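Local coordinates for protein KmHsv2 (Kluyveromyces marxianus, PDB 3VU4) that probably binds phosphoinositides on membranes as a seven-bladed beta-propeller of the PROPPIN family, related to the autophagy protein Atg18, at residues 41-46 with 53-58; 33-38 with 62-67. All coordinates share one frame; numbering follows the deposited sequence.

Interaction 1: residues 41-46 with 53-58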
loop_
_atom_site.group_PDB
_atom_site.type_symbol
_atom_site.label_atom_id
_atom_site.label_comp_id
_atom_site.label_asym_id
_atom_site.label_seq_id
_atom_site.Cartn_x
_atom_site.Cartn_y
_atom_site.Cartn_z
ATOM N N SER A 41 2.693 4.345 -22.938
ATOM C CA SER A 41 3.486 5.267 -22.118
ATOM C C SER A 41 3.297 5.073 -20.627
ATOM O O SER A 41 2.609 4.153 -20.191
ATOM C CB SER A 41 3.091 6.705 -22.429
ATOM O OG SER A 41 1.819 6.988 -21.863
ATOM N N PHE A 42 3.932 5.952 -19.853
ATOM C CA PHE A 42 3.783 5.951 -18.409
ATOM C C PHE A 42 3.419 7.388 -18.059
ATOM O O PHE A 42 3.914 8.325 -18.675
ATOM C CB PHE A 42 5.054 5.443 -17.689
ATOM C CG PHE A 42 6.182 6.442 -17.564
ATOM C CD1 PHE A 42 6.089 7.533 -16.699
ATOM C CD2 PHE A 42 7.385 6.229 -18.237
ATOM C CE1 PHE A 42 7.186 8.390 -16.500
ATOM C CE2 PHE A 42 8.482 7.082 -18.043
ATOM C CZ PHE A 42 8.381 8.160 -17.175
ATOM N N GLU A 43 2.510 7.550 -17.106
ATOM C CA GLU A 43 2.038 8.866 -16.705
ATOM C C GLU A 43 2.210 9.020 -15.206
ATOM O O GLU A 43 2.217 8.030 -14.475
ATOM C CB GLU A 43 0.555 9.000 -17.048
ATOM C CG GLU A 43 0.176 8.415 -18.403
ATOM C CD GLU A 43 0.519 9.343 -19.554
ATOM O OE1 GLU A 43 0.460 8.898 -20.725
ATOM O OE2 GLU A 43 0.837 10.522 -19.281
ATOM N N ILE A 44 2.341 10.260 -14.752
ATOM C CA ILE A 44 2.494 10.539 -13.334
ATOM C C ILE A 44 1.531 11.651 -12.958
ATOM O O ILE A 44 1.396 12.634 -13.686
ATOM C CB ILE A 44 3.930 10.981 -12.996
ATOM C CG1 ILE A 44 4.913 9.871 -13.370
ATOM C CG2 ILE A 44 4.044 11.293 -11.505
ATOM C CD1 ILE A 44 6.368 10.271 -13.219
ATOM N N TYR A 45 0.855 11.488 -11.825
ATOM C CA TYR A 45 -0.099 12.485 -11.361
ATOM C C TYR A 45 0.114 12.838 -9.903
ATOM O O TYR A 45 0.817 12.142 -9.167
ATOM C CB TYR A 45 -1.538 11.970 -11.483
ATOM C CG TYR A 45 -1.906 11.361 -12.814
ATOM C CD1 TYR A 45 -1.432 10.092 -13.185
ATOM C CD2 TYR A 45 -2.736 12.046 -13.706
ATOM C CE1 TYR A 45 -1.778 9.525 -14.410
ATOM C CE2 TYR A 45 -3.087 11.493 -14.932
ATOM C CZ TYR A 45 -2.609 10.235 -15.278
ATOM O OH TYR A 45 -2.978 9.687 -16.482
ATOM N N ASN A 46 -0.501 13.937 -9.496
ATOM C CA ASN A 46 -0.473 14.355 -8.112
ATOM C C ASN A 46 -1.787 13.756 -7.644
ATOM O O ASN A 46 -2.770 13.807 -8.385
ATOM C CB ASN A 46 -0.540 15.868 -8.010
ATOM C CG ASN A 46 0.647 16.441 -7.308
ATOM O OD1 ASN A 46 1.769 16.350 -7.803
ATOM N ND2 ASN A 46 0.419 17.026 -6.135
ATOM N N ILE A 53 0.888 15.533 -14.088
ATOM C CA ILE A 53 2.132 16.289 -14.090
ATOM C C ILE A 53 3.180 15.808 -15.084
ATOM O O ILE A 53 4.204 16.465 -15.261
ATOM C CB ILE A 53 2.762 16.332 -12.678
ATOM C CG1 ILE A 53 3.058 14.919 -12.184
ATOM C CG2 ILE A 53 1.824 17.041 -11.713
ATOM C CD1 ILE A 53 3.497 14.884 -10.728
ATOM N N MET A 54 2.938 14.675 -15.738
ATOM C CA MET A 54 3.904 14.186 -16.708
ATOM C C MET A 54 3.474 13.003 -17.556
ATOM O O MET A 54 2.758 12.111 -17.100
ATOM C CB MET A 54 5.215 13.825 -16.019
ATOM C CG MET A 54 6.306 13.439 -17.002
ATOM S SD MET A 54 7.831 12.983 -16.186
ATOM C CE MET A 54 8.389 14.600 -15.544
ATOM N N SER A 55 3.947 13.006 -18.798
ATOM C CA SER A 55 3.669 11.950 -19.755
ATOM C C SER A 55 5.000 11.567 -20.396
ATOM O O SER A 55 5.909 12.391 -20.492
ATOM C CB SER A 55 2.698 12.447 -20.819
ATOM O OG SER A 55 2.375 11.408 -21.723
ATOM N N GLN A 56 5.123 10.320 -20.830
ATOM C CA GLN A 56 6.364 9.857 -21.435
ATOM C C GLN A 56 6.111 8.613 -22.260
ATOM O O GLN A 56 5.714 7.578 -21.728
ATOM C CB GLN A 56 7.391 9.551 -20.342
ATOM C CG GLN A 56 8.629 8.816 -20.827
ATOM C CD GLN A 56 9.387 9.574 -21.899
ATOM O OE1 GLN A 56 9.923 10.659 -21.654
ATOM N NE2 GLN A 56 9.434 9.005 -23.100
ATOM N N GLU A 57 6.347 8.700 -23.561
ATOM C CA GLU A 57 6.119 7.547 -24.409
ATOM C C GLU A 57 7.130 6.449 -24.179
ATOM O O GLU A 57 8.309 6.702 -23.941
ATOM C CB GLU A 57 6.115 7.946 -25.873
ATOM C CG GLU A 57 4.883 8.718 -26.260
ATOM C CD GLU A 57 4.845 9.013 -27.737
ATOM O OE1 GLU A 57 3.874 9.661 -28.188
ATOM O OE2 GLU A 57 5.792 8.596 -28.445
ATOM N N MET A 58 6.636 5.222 -24.252
ATOM C CA MET A 58 7.443 4.037 -24.049
ATOM C C MET A 58 6.485 2.866 -24.170
ATOM O O MET A 58 5.352 2.937 -23.689
ATOM C CB MET A 58 8.063 4.070 -22.659
ATOM C CG MET A 58 9.180 3.089 -22.460
ATOM S SD MET A 58 10.045 3.507 -20.956
ATOM C CE MET A 58 10.907 5.006 -21.478
#
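Strands 41-46 and 53-57 run antiparallel, their axes 4.8 Å apart at closest and 170° between directions. Phe42 with Gln56 and Ile44 with Met54 are hydrogen-bonded pairs, while Ser41 with Glu57 and Glu43 with Ser55 are non-hydrogen-bonded ones. Ile44 N donates to Met54 O over 3.0 Å. Ile44 O in turn accepts Ile53 N at 3.0 Å, with an N-H...O angle of 159°, and more weakly Met54 N, so two consecutive residues face one: a classic beta bulge. These strands form the outer hairpin of a propeller blade, 50-57 being the edge strand and 41-47 the next one in; on its other side 41-47 pairs with 33-37.

On the face carrying Phe42 and Ile44, Gln56 lies over the phenyl ring. Its CB stands 3.7 Å from the Phe42 ring centroid, 20° off the normal, a CH-pi contact. A bend at chi2 then carries the Gln56 amide off the ring, where NE2 bonds Glu57 O at 2.7 Å, with that oxygen in the amide plane. Toward the bulge, Ile44 CG2 packs against Ile53 CD1 at 3.7 Å.

On the face of Glu43 and Ser55 a polar cluster forms. Ser41 OG meets Glu43 OE1 at 2.6 Å from above the carboxylate plane, and Ser55 OG lies 3.0 Å from Glu43 OE2, with OE1 also within reach, a weak contact at most. His52 NE2 adds a weak bond to Glu43 OE2.

Interaction 2: residues 33-38 with 62-67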
loop_
_atom_site.group_PDB
_atom_site.type_symbol
_atom_site.label_atom_id
_atom_site.label_comp_id
_atom_site.label_asym_id
_atom_site.label_seq_id
_atom_site.Cartn_x
_atom_site.Cartn_y
_atom_site.Cartn_z
ATOM N N CYS A 33 1.798 11.223 -5.038
ATOM C CA CYS A 33 1.813 11.008 -6.481
ATOM C C CYS A 33 1.471 9.574 -6.844
ATOM O O CYS A 33 1.650 8.648 -6.046
ATOM C CB CYS A 33 3.192 11.323 -7.066
ATOM S SG CYS A 33 3.676 13.045 -6.991
ATOM N N LEU A 34 0.990 9.407 -8.072
ATOM C CA LEU A 34 0.639 8.102 -8.613
ATOM C C LEU A 34 1.308 7.989 -9.968
ATOM O O LEU A 34 1.257 8.925 -10.762
ATOM C CB LEU A 34 -0.877 7.976 -8.803
ATOM C CG LEU A 34 -1.362 6.761 -9.609
ATOM C CD1 LEU A 34 -1.283 5.492 -8.760
ATOM C CD2 LEU A 34 -2.788 7.001 -10.061
ATOM N N ILE A 35 1.966 6.865 -10.224
ATOM C CA ILE A 35 2.581 6.669 -11.524
ATOM C C ILE A 35 1.806 5.544 -12.164
ATOM O O ILE A 35 1.388 4.593 -11.497
ATOM C CB ILE A 35 4.081 6.310 -11.449
ATOM C CG1 ILE A 35 4.625 6.168 -12.873
ATOM C CG2 ILE A 35 4.299 5.021 -10.689
ATOM C CD1 ILE A 35 6.111 6.436 -12.987
ATOM N N LEU A 36 1.605 5.653 -13.468
ATOM C CA LEU A 36 0.823 4.657 -14.166
ATOM C C LEU A 36 1.370 4.374 -15.564
ATOM O O LEU A 36 1.951 5.249 -16.203
ATOM C CB LEU A 36 -0.629 5.156 -14.167
ATOM C CG LEU A 36 -1.647 5.150 -15.293
ATOM C CD1 LEU A 36 -2.928 5.768 -14.726
ATOM C CD2 LEU A 36 -1.161 5.960 -16.486
ATOM N N SER A 37 1.209 3.136 -16.017
ATOM C CA SER A 37 1.694 2.743 -17.329
ATOM C C SER A 37 0.599 2.164 -18.224
ATOM O O SER A 37 -0.371 1.559 -17.744
ATOM C CB SER A 37 2.820 1.714 -17.186
ATOM O OG SER A 37 2.317 0.456 -16.777
ATOM N N THR A 38 0.769 2.360 -19.530
ATOM C CA THR A 38 -0.165 1.860 -20.531
ATOM C C THR A 38 0.659 1.121 -21.570
ATOM O O THR A 38 1.856 0.895 -21.380
ATOM C CB THR A 38 -0.899 2.997 -21.245
ATOM O OG1 THR A 38 0.043 3.765 -22.005
ATOM C CG2 THR A 38 -1.589 3.906 -20.243
ATOM N N SER A 62 5.550 -2.982 -18.320
ATOM C CA SER A 62 4.919 -4.052 -17.572
ATOM C C SER A 62 4.763 -3.715 -16.082
ATOM O O SER A 62 3.841 -4.201 -15.406
ATOM C CB SER A 62 5.762 -5.312 -17.748
ATOM O OG SER A 62 5.566 -6.218 -16.686
ATOM N N LYS A 63 5.672 -2.880 -15.585
ATOM C CA LYS A 63 5.680 -2.479 -14.192
ATOM C C LYS A 63 6.341 -1.106 -14.084
ATOM O O LYS A 63 7.300 -0.811 -14.798
ATOM C CB LYS A 63 6.443 -3.528 -13.381
ATOM C CG LYS A 63 6.559 -3.250 -11.894
ATOM C CD LYS A 63 6.718 -4.558 -11.168
ATOM C CE LYS A 63 5.462 -5.387 -11.369
ATOM N NZ LYS A 63 5.628 -6.798 -10.960
ATOM N N VAL A 64 5.834 -0.264 -13.194
ATOM C CA VAL A 64 6.387 1.070 -13.059
ATOM C C VAL A 64 6.379 1.580 -11.605
ATOM O O VAL A 64 5.414 1.384 -10.866
ATOM C CB VAL A 64 5.612 2.040 -14.001
ATOM C CG1 VAL A 64 4.164 2.195 -13.533
ATOM C CG2 VAL A 64 6.316 3.374 -14.079
ATOM N N ARG A 65 7.474 2.224 -11.204
ATOM C CA ARG A 65 7.628 2.762 -9.848
ATOM C C ARG A 65 8.284 4.135 -9.895
ATOM O O ARG A 65 8.953 4.479 -10.874
ATOM C CB ARG A 65 8.523 1.845 -9.008
ATOM C CG ARG A 65 8.015 0.431 -8.830
ATOM C CD ARG A 65 6.892 0.371 -7.826
ATOM N NE ARG A 65 6.465 -1.003 -7.609
ATOM C CZ ARG A 65 5.548 -1.624 -8.339
ATOM N NH1 ARG A 65 4.946 -0.981 -9.334
ATOM N NH2 ARG A 65 5.256 -2.896 -8.093
ATOM N N MET A 66 8.095 4.928 -8.847
ATOM C CA MET A 66 8.738 6.231 -8.806
ATOM C C MET A 66 9.399 6.464 -7.447
ATOM O O MET A 66 9.032 5.838 -6.449
ATOM C CB MET A 66 7.744 7.347 -9.149
ATOM C CG MET A 66 6.763 7.743 -8.075
ATOM S SD MET A 66 5.570 8.952 -8.741
ATOM C CE MET A 66 6.536 10.480 -8.676
ATOM N N LEU A 67 10.403 7.336 -7.419
ATOM C CA LEU A 67 11.114 7.634 -6.181
ATOM C C LEU A 67 10.769 9.024 -5.675
ATOM O O LEU A 67 11.245 10.020 -6.211
ATOM C CB LEU A 67 12.625 7.534 -6.391
ATOM C CG LEU A 67 13.458 7.913 -5.159
ATOM C CD1 LEU A 67 13.210 6.913 -4.031
ATOM C CD2 LEU A 67 14.930 7.939 -5.529
#
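Strands 33-37 and 63-66 run nearly antiparallel at 156°, but their axes come no closer than 6.6 Å, too far for backbone pairing. This is packing between neighbouring blades of the beta-propeller: 33-37 is the second strand of one four-stranded blade, and 63-66 is the first strand of the next. With CA atoms of Ile35 and Arg65 also 6.6 Å apart, side chains must fill the space between the sheets. Cys33, Ile35 and Ser37 point toward Val64 and Met66, an alternation expected of two beta faces.

Ile35 is central. Its CG1 lies anti to the backbone N (chi1 -178°), and the chain extends from there to bring CD1 beside Val64 CG2, 3.3 Å away, the two side chains meeting obliquely. The other valine branch, CG1, reaches Ser37 CB at 3.9 Å; thus one forked residue sits against two residues of the facing strand. An alanine in place of Ile35 would probably leave Val64 CG2 without its main apolar partner here and open a gap beside that valine, between the sheets.

Arg65 starts out away from 33-37; its NH1 donates to Val64 O and forms a salt bridge with Asp24, whose carboxylate also accepts Val64 N. At the Cys33 end of the contact, Met66 SD touches Ile35 CB at 4.1 Å, and a bend at chi3 (-80°) sets its methyl CE 3.8 Å from Cys33 CB.

Overall arrangement
Both interactions involve the first blade, but on different terms. Interaction 1 joins two adjacent strands within that blade at its outer edge, with its centre about 21 Å from the chain centre and several residues of 53-58 exposed. The centre of interaction 2 is about 14 Å from it; that contact is buried and joins the blade to its neighbour. Accordingly, main-chain hydrogen bonds dominate the first, with a polar cluster on one face, whereas side-chain packing alone spans the second. Strand 33-37 links them: Leu36 O and Leu34 O probably accept Glu43 N and Tyr45 N, and Ile35 also touches Phe42 and Ile44. Along the chain, 41-46 with 53-58 is nested inside the loop closed by 33-38 with 62-67.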